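Local coordinates for protein dihydrocoumarin hydrolase, AncDHCH1 (Pseudomonas sp., PDB 6C2C) that probably hydrolyses the lactone ring of dihydrocoumarin with a pair of zinc ions, as a reconstructed ancestor related to methyl-parathion hydrolase in the metallo-beta-lactamase superfamily, at residues D38-V41 and D42-N46; P177-A181 and G182-P186. All blocks are in the same frame, centred on the assembly; numbering follows the deposited sequence.

Contact 1 of 2, residues D38-V41 and D42-N46; sequences DLPV and DKLLN
P40 and L44 meet where the chain leaves strand 27-39 and winds at once into the short helix 41-44: P40 O accepts a hydrogen bond from L44 N at 3.0 Å, with the donor in the plane of the P40 carbonyl, and a weaker, more bent one from K43 N. P40 occupies the N-cap position and is also the centre of an inverse gamma turn, closed by a weak bond from V41 N to L39 O. One residue on, L45 N reaches V41 O at 3.0 Å with a nearly straight N-H...O angle of 165°, so two successive carbonyls tie down a single helical turn. Among the side chains, L44 folds back over the start of the helix. Its CG lies beside the backbone N (chi1 -67°), which brings CD1 to 3.7 Å from P40 CD, the two groups crossing obliquely; the same methyl is 4.2 Å from L39 CB. L45 trails back in the same manner, and its CD1 comes within 4.3 Å of V41 CB. D42 holds CG between its backbone N and carbonyl carbon (chi1 50°), which brings OD1 to 3.2 Å from P40 C. K43 sends its ammonium group to Q243. Around this turn V41 packs on L65 of strand 65-75 and L56 of helix 49-58, L45 touches T52 of that same helix, and L39 rests on T67 of the neighbouring strand.

Contact 2 of 2, residues P177-A181 and G182-P186; sequences PYVKA and GKFKP
Y178 and V179 offer the carbonyls of a Schellman motif that ends helix 162-180, with G182, at positive phi (72°), as its C-prime residue. Two backbone hydrogen bonds define it. K183 N reaches back to Y178 O at 2.8 Å, while G182 N binds V179 O at 3.0 Å from well above the carbonyl plane. A water adds a loose bridge, accepting from F184 N at 3.0 Å and giving only a weak bond to V179 O. Apolar contacts follow the reversal. V179 and F184 lie side by side and point the same way, CG2 of V179 3.9 Å from CB of F184; Y178 CB touches F184 CB more loosely. F184 and Y178 both pack on V141 of strand 140-142, and the Y178 hydroxyl bonds to L128 O and F136 N, anchoring the helix end to the protein body. The F184 ring leaves the helix because chi1 (176°) sets CG opposite the backbone N, and P186 N sits 4.0 Å above one face of that F184 ring, offset toward the rim.

How the contacts relate
Contact 1 starts a helix and contact 2 ends one: 38-41/42-46 passes from strand into helix, whereas 177-181/182-186 leads from helix 162-180 into the loop before strand 191-194. They lie in series along the chain and do not touch, their centres 34 Å apart and their nearest atoms about 24 Å. Contact 1 lies near the metal centre, the side chain of L39 being about 8 Å from a zinc ion and about 4 Å from a bound di(hydroxyethyl)ether molecule. Contact 2 is a surface contact, yet F184 packs against M120, which lies between the zinc ligands H119 and H121 in the sequence. Contact 1 continues from strand 27-39 of the six-stranded mixed sheet; contact 2 packs on 140-142, an outermost strand of that sheet.

Contact 1 of 2, residues D38-V41 and D42-N46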
ATOM      1  N   ASP A  38      -2.250  12.961  -6.386  1.00 18.04           N
ATOM      2  CA  ASP A  38      -1.052  13.687  -6.794  1.00 16.23           C
ATOM      3  C   ASP A  38      -0.243  14.025  -5.561  1.00 16.77           C
ATOM      4  O   ASP A  38      -0.796  14.493  -4.556  1.00 20.58           O
ATOM      5  CB  ASP A  38      -1.425  14.997  -7.497  1.00 16.69           C
ATOM      6  CG  ASP A  38      -1.828  14.810  -8.949  1.00 26.91           C
ATOM      7  OD1 ASP A  38      -1.707  13.697  -9.505  1.00 20.90           O
ATOM      8  OD2 ASP A  38      -2.277  15.811  -9.557  1.00 27.68           O
ATOM      9  N   LEU A  39       1.061  13.846  -5.661  1.00 15.93           N
ATOM     10  CA  LEU A  39       1.977  14.153  -4.579  1.00 17.37           C
ATOM     11  C   LEU A  39       2.987  15.188  -5.063  1.00 19.76           C
ATOM     12  O   LEU A  39       3.553  15.033  -6.153  1.00 17.40           O
ATOM     13  CB  LEU A  39       2.725  12.923  -4.108  1.00 19.36           C
ATOM     14  CG  LEU A  39       1.910  11.901  -3.301  1.00 19.19           C
ATOM     15  CD1 LEU A  39       2.796  10.769  -2.838  1.00 18.63           C
ATOM     16  CD2 LEU A  39       1.281  12.659  -2.127  1.00 21.91           C
ATOM     17  N   PRO A  40       3.264  16.234  -4.276  1.00 19.40           N
ATOM     18  CA  PRO A  40       4.332  17.190  -4.612  1.00 17.23           C
ATOM     19  C   PRO A  40       5.676  16.610  -4.205  1.00 18.02           C
ATOM     20  O   PRO A  40       6.290  17.014  -3.210  1.00 18.10           O
ATOM     21  CB  PRO A  40       3.928  18.434  -3.805  1.00 18.82           C
ATOM     22  CG  PRO A  40       3.305  17.902  -2.595  1.00 20.72           C
ATOM     23  CD  PRO A  40       2.536  16.627  -3.060  1.00 18.84           C
ATOM     24  N   VAL A  41       6.140  15.626  -4.984  1.00 15.85           N
ATOM     25  CA  VAL A  41       7.328  14.870  -4.575  1.00 18.05           C
ATOM     26  C   VAL A  41       8.607  15.704  -4.624  1.00 16.61           C
ATOM     27  O   VAL A  41       9.579  15.347  -3.956  1.00 17.21           O
ATOM     28  CB  VAL A  41       7.466  13.584  -5.417  1.00 18.26           C
ATOM     29  CG1 VAL A  41       6.228  12.698  -5.208  1.00 17.59           C
ATOM     30  CG2 VAL A  41       7.663  13.882  -6.937  1.00 19.86           C
ATOM     31  N   ASP A  42       8.645  16.787  -5.411  1.00 21.57           N
ATOM     32  CA  ASP A  42       9.820  17.644  -5.395  1.00 21.18           C
ATOM     33  C   ASP A  42      10.012  18.246  -4.005  1.00 20.14           C
ATOM     34  O   ASP A  42      11.143  18.392  -3.526  1.00 21.47           O
ATOM     35  CB  ASP A  42       9.653  18.728  -6.446  1.00 21.50           C
ATOM     36  CG  ASP A  42       8.295  19.446  -6.329  1.00 32.34           C
ATOM     37  OD1 ASP A  42       7.235  18.821  -5.972  1.00 29.55           O
ATOM     38  OD2 ASP A  42       8.266  20.676  -6.601  1.00 41.63           O
ATOM     39  N   LYS A  43       8.920  18.535  -3.335  1.00 19.17           N
ATOM     40  CA  LYS A  43       8.970  19.055  -1.995  1.00 20.83           C
ATOM     41  C   LYS A  43       9.097  17.991  -0.897  1.00 23.56           C
ATOM     42  O   LYS A  43       9.784  18.191   0.040  1.00 22.33           O
ATOM     43  CB  LYS A  43       7.720  19.848  -1.765  1.00 23.46           C
ATOM     44  CG  LYS A  43       7.745  20.736  -0.556  1.00 36.33           C
ATOM     45  CD  LYS A  43       7.297  20.050   0.708  1.00 37.79           C
ATOM     46  CE  LYS A  43       7.766  20.808   1.947  1.00 42.72           C
ATOM     47  NZ  LYS A  43       9.212  20.957   1.944  1.00 42.71           N
ATOM     48  N   LEU A  44       8.422  16.867  -1.069  1.00 18.75           N
ATOM     49  CA  LEU A  44       8.389  15.837  -0.037  1.00 17.01           C
ATOM     50  C   LEU A  44       9.684  15.021   0.038  1.00 15.12           C
ATOM     51  O   LEU A  44      10.059  14.555   1.122  1.00 17.95           O
ATOM     52  CB  LEU A  44       7.198  14.903  -0.298  1.00 16.44           C
ATOM     53  CG  LEU A  44       5.832  15.534  -0.135  1.00 15.22           C
ATOM     54  CD1 LEU A  44       4.828  14.657  -0.858  1.00 22.10           C
ATOM     55  CD2 LEU A  44       5.505  15.646   1.319  1.00 22.76           C
ATOM     56  N   LEU A  45      10.346  14.744  -1.100  1.00 15.16           N
ATOM     57  CA  LEU A  45      11.579  13.971  -1.041  1.00 16.91           C
ATOM     58  C   LEU A  45      12.701  14.778  -0.386  1.00 17.10           C
ATOM     59  O   LEU A  45      12.785  15.998  -0.550  1.00 20.23           O
ATOM     60  CB  LEU A  45      12.023  13.509  -2.438  1.00 17.19           C
ATOM     61  CG  LEU A  45      11.109  12.441  -3.075  1.00 17.40           C
ATOM     62  CD1 LEU A  45      11.488  12.241  -4.539  1.00 14.08           C
ATOM     63  CD2 LEU A  45      11.318  11.118  -2.331  1.00 17.71           C
ATOM     64  N   ASN A  46      13.574  14.077   0.329  1.00 17.91           N
ATOM     65  CA  ASN A  46      14.608  14.731   1.153  1.00 19.48           C
ATOM     66  C   ASN A  46      15.894  14.883   0.352  1.00 16.83           C
ATOM     67  O   ASN A  46      16.937  14.276   0.621  1.00 18.43           O
ATOM     68  CB  ASN A  46      14.841  13.943   2.442  1.00 16.65           C
ATOM     69  CG  ASN A  46      13.728  14.136   3.444  1.00 18.77           C
ATOM     70  OD1 ASN A  46      13.132  15.196   3.546  1.00 21.45           O
ATOM     71  ND2 ASN A  46      13.427  13.077   4.193  1.00 17.24           N
TER

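Contact 2 of 2, residues P177-A181 and G182-P186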
ATOM      1  N   PRO A 177     -13.775   0.722  15.696  1.00 14.65           N
ATOM      2  CA  PRO A 177     -14.780  -0.359  15.710  1.00 13.76           C
ATOM      3  C   PRO A 177     -14.161  -1.687  16.057  1.00 15.71           C
ATOM      4  O   PRO A 177     -14.760  -2.504  16.765  1.00 17.35           O
ATOM      5  CB  PRO A 177     -15.358  -0.346  14.277  1.00 18.37           C
ATOM      6  CG  PRO A 177     -14.981   0.993  13.707  1.00 18.09           C
ATOM      7  CD  PRO A 177     -13.748   1.447  14.414  1.00 16.91           C
ATOM      8  N   TYR A 178     -12.971  -1.954  15.528  1.00 12.94           N
ATOM      9  CA  TYR A 178     -12.355  -3.241  15.754  1.00 11.36           C
ATOM     10  C   TYR A 178     -11.864  -3.362  17.177  1.00 14.14           C
ATOM     11  O   TYR A 178     -12.013  -4.416  17.795  1.00 14.25           O
ATOM     12  CB  TYR A 178     -11.185  -3.423  14.760  1.00 12.76           C
ATOM     13  CG  TYR A 178     -11.719  -3.360  13.334  1.00 12.15           C
ATOM     14  CD1 TYR A 178     -11.799  -2.142  12.689  1.00 10.90           C
ATOM     15  CD2 TYR A 178     -12.154  -4.504  12.657  1.00 11.47           C
ATOM     16  CE1 TYR A 178     -12.331  -2.038  11.391  1.00 11.70           C
ATOM     17  CE2 TYR A 178     -12.666  -4.429  11.369  1.00 11.46           C
ATOM     18  CZ  TYR A 178     -12.760  -3.193  10.742  1.00 10.71           C
ATOM     19  OH  TYR A 178     -13.262  -3.074   9.438  1.00 11.25           O
ATOM     20  N   VAL A 179     -11.237  -2.306  17.691  1.00 14.38           N
ATOM     21  CA  VAL A 179     -10.739  -2.329  19.058  1.00 12.58           C
ATOM     22  C   VAL A 179     -11.891  -2.562  20.022  1.00 13.06           C
ATOM     23  O   VAL A 179     -11.835  -3.457  20.885  1.00 16.15           O
ATOM     24  CB  VAL A 179      -9.998  -1.010  19.348  1.00 12.42           C
ATOM     25  CG1 VAL A 179      -9.715  -0.905  20.856  1.00 15.45           C
ATOM     26  CG2 VAL A 179      -8.704  -0.935  18.528  1.00 14.78           C
ATOM     27  N   LYS A 180     -12.969  -1.855  19.829  1.00 16.95           N
ATOM     28  CA  LYS A 180     -14.106  -2.020  20.711  1.00 18.04           C
ATOM     29  C   LYS A 180     -14.741  -3.389  20.664  1.00 19.31           C
ATOM     30  O   LYS A 180     -15.228  -3.872  21.643  1.00 20.54           O
ATOM     31  CB  LYS A 180     -15.188  -0.978  20.433  1.00 19.78           C
ATOM     32  CG  LYS A 180     -14.754   0.449  20.660  1.00 26.24           C
ATOM     33  CD  LYS A 180     -14.598   0.816  22.102  1.00 38.29           C
ATOM     34  CE  LYS A 180     -14.996   2.275  22.350  1.00 44.76           C
ATOM     35  NZ  LYS A 180     -14.412   2.869  23.564  1.00 33.18           N
ATOM     36  N   ALA A 181     -14.700  -4.001  19.503  1.00 16.07           N
ATOM     37  CA  ALA A 181     -15.273  -5.326  19.384  1.00 16.87           C
ATOM     38  C   ALA A 181     -14.269  -6.452  19.721  1.00 14.22           C
ATOM     39  O   ALA A 181     -14.592  -7.632  19.522  1.00 18.90           O
ATOM     40  CB  ALA A 181     -15.840  -5.525  17.957  1.00 16.22           C
ATOM     41  N   GLY A 182     -13.059  -6.120  20.198  1.00 16.17           N
ATOM     42  CA  GLY A 182     -12.089  -7.155  20.504  1.00 17.09           C
ATOM     43  C   GLY A 182     -11.503  -7.809  19.272  1.00 14.76           C
ATOM     44  O   GLY A 182     -11.006  -8.954  19.338  1.00 17.15           O
ATOM     45  N   LYS A 183     -11.603  -7.146  18.119  1.00 13.28           N
ATOM     46  CA  LYS A 183     -11.109  -7.735  16.879  0.82  9.93           C
ATOM     47  C   LYS A 183      -9.867  -7.025  16.341  1.00 11.02           C
ATOM     48  O   LYS A 183      -9.561  -7.144  15.145  1.00 11.75           O
ATOM     49  CB  LYS A 183     -12.216  -7.821  15.832  0.82 13.37           C
ATOM     50  CG  LYS A 183     -13.023  -9.156  16.010  0.82 16.99           C
ATOM     51  CD  LYS A 183     -14.214  -9.247  15.102  0.82 14.19           C
ATOM     52  CE  LYS A 183     -15.320  -8.161  15.387  0.82 15.08           C
ATOM     53  NZ  LYS A 183     -16.388  -8.341  14.327  0.82 15.69           N
ATOM     54  N   PHE A 184      -9.117  -6.326  17.189  1.00 11.77           N
ATOM     55  CA  PHE A 184      -7.771  -5.867  16.814  1.00 10.24           C
ATOM     56  C   PHE A 184      -6.750  -6.688  17.595  1.00 12.35           C
ATOM     57  O   PHE A 184      -6.768  -6.696  18.834  1.00 14.60           O
ATOM     58  CB  PHE A 184      -7.549  -4.381  17.087  1.00 11.47           C
ATOM     59  CG  PHE A 184      -6.128  -3.976  16.772  1.00 12.23           C
ATOM     60  CD1 PHE A 184      -5.702  -3.928  15.451  1.00 11.78           C
ATOM     61  CD2 PHE A 184      -5.209  -3.772  17.794  1.00 14.69           C
ATOM     62  CE1 PHE A 184      -4.374  -3.593  15.116  1.00 12.78           C
ATOM     63  CE2 PHE A 184      -3.857  -3.463  17.513  1.00 14.14           C
ATOM     64  CZ  PHE A 184      -3.426  -3.352  16.120  1.00 13.38           C
ATOM     65  N   LYS A 185      -5.912  -7.433  16.879  1.00 10.30           N
ATOM     66  CA  LYS A 185      -4.995  -8.408  17.469  1.00 11.25           C
ATOM     67  C   LYS A 185      -3.561  -8.028  17.078  1.00 10.79           C
ATOM     68  O   LYS A 185      -3.095  -8.357  15.961  1.00 10.60           O
ATOM     69  CB  LYS A 185      -5.379  -9.818  16.984  1.00 11.56           C
ATOM     70  CG  LYS A 185      -4.534 -10.900  17.687  1.00 13.12           C
ATOM     71  CD  LYS A 185      -4.983 -12.310  17.208  1.00 16.05           C
ATOM     72  CE  LYS A 185      -4.115 -13.405  17.760  1.00 22.82           C
ATOM     73  NZ  LYS A 185      -4.744 -14.730  17.337  1.00 25.54           N
ATOM     74  N   PRO A 186      -2.804  -7.348  17.931  1.00 10.86           N
ATOM     75  CA  PRO A 186      -1.456  -6.903  17.540  1.00 10.45           C
ATOM     76  C   PRO A 186      -0.528  -8.091  17.496  1.00 10.11           C
ATOM     77  O   PRO A 186      -0.814  -9.201  17.968  1.00 13.62           O
ATOM     78  CB  PRO A 186      -1.013  -5.932  18.657  1.00 11.64           C
ATOM     79  CG  PRO A 186      -1.851  -6.390  19.861  1.00 14.95           C
ATOM     80  CD  PRO A 186      -3.178  -6.888  19.284  1.00 12.74           C
TER
HETATM   81  O   HOH W   1      -9.255  -5.491  20.032  1.00 15.78           O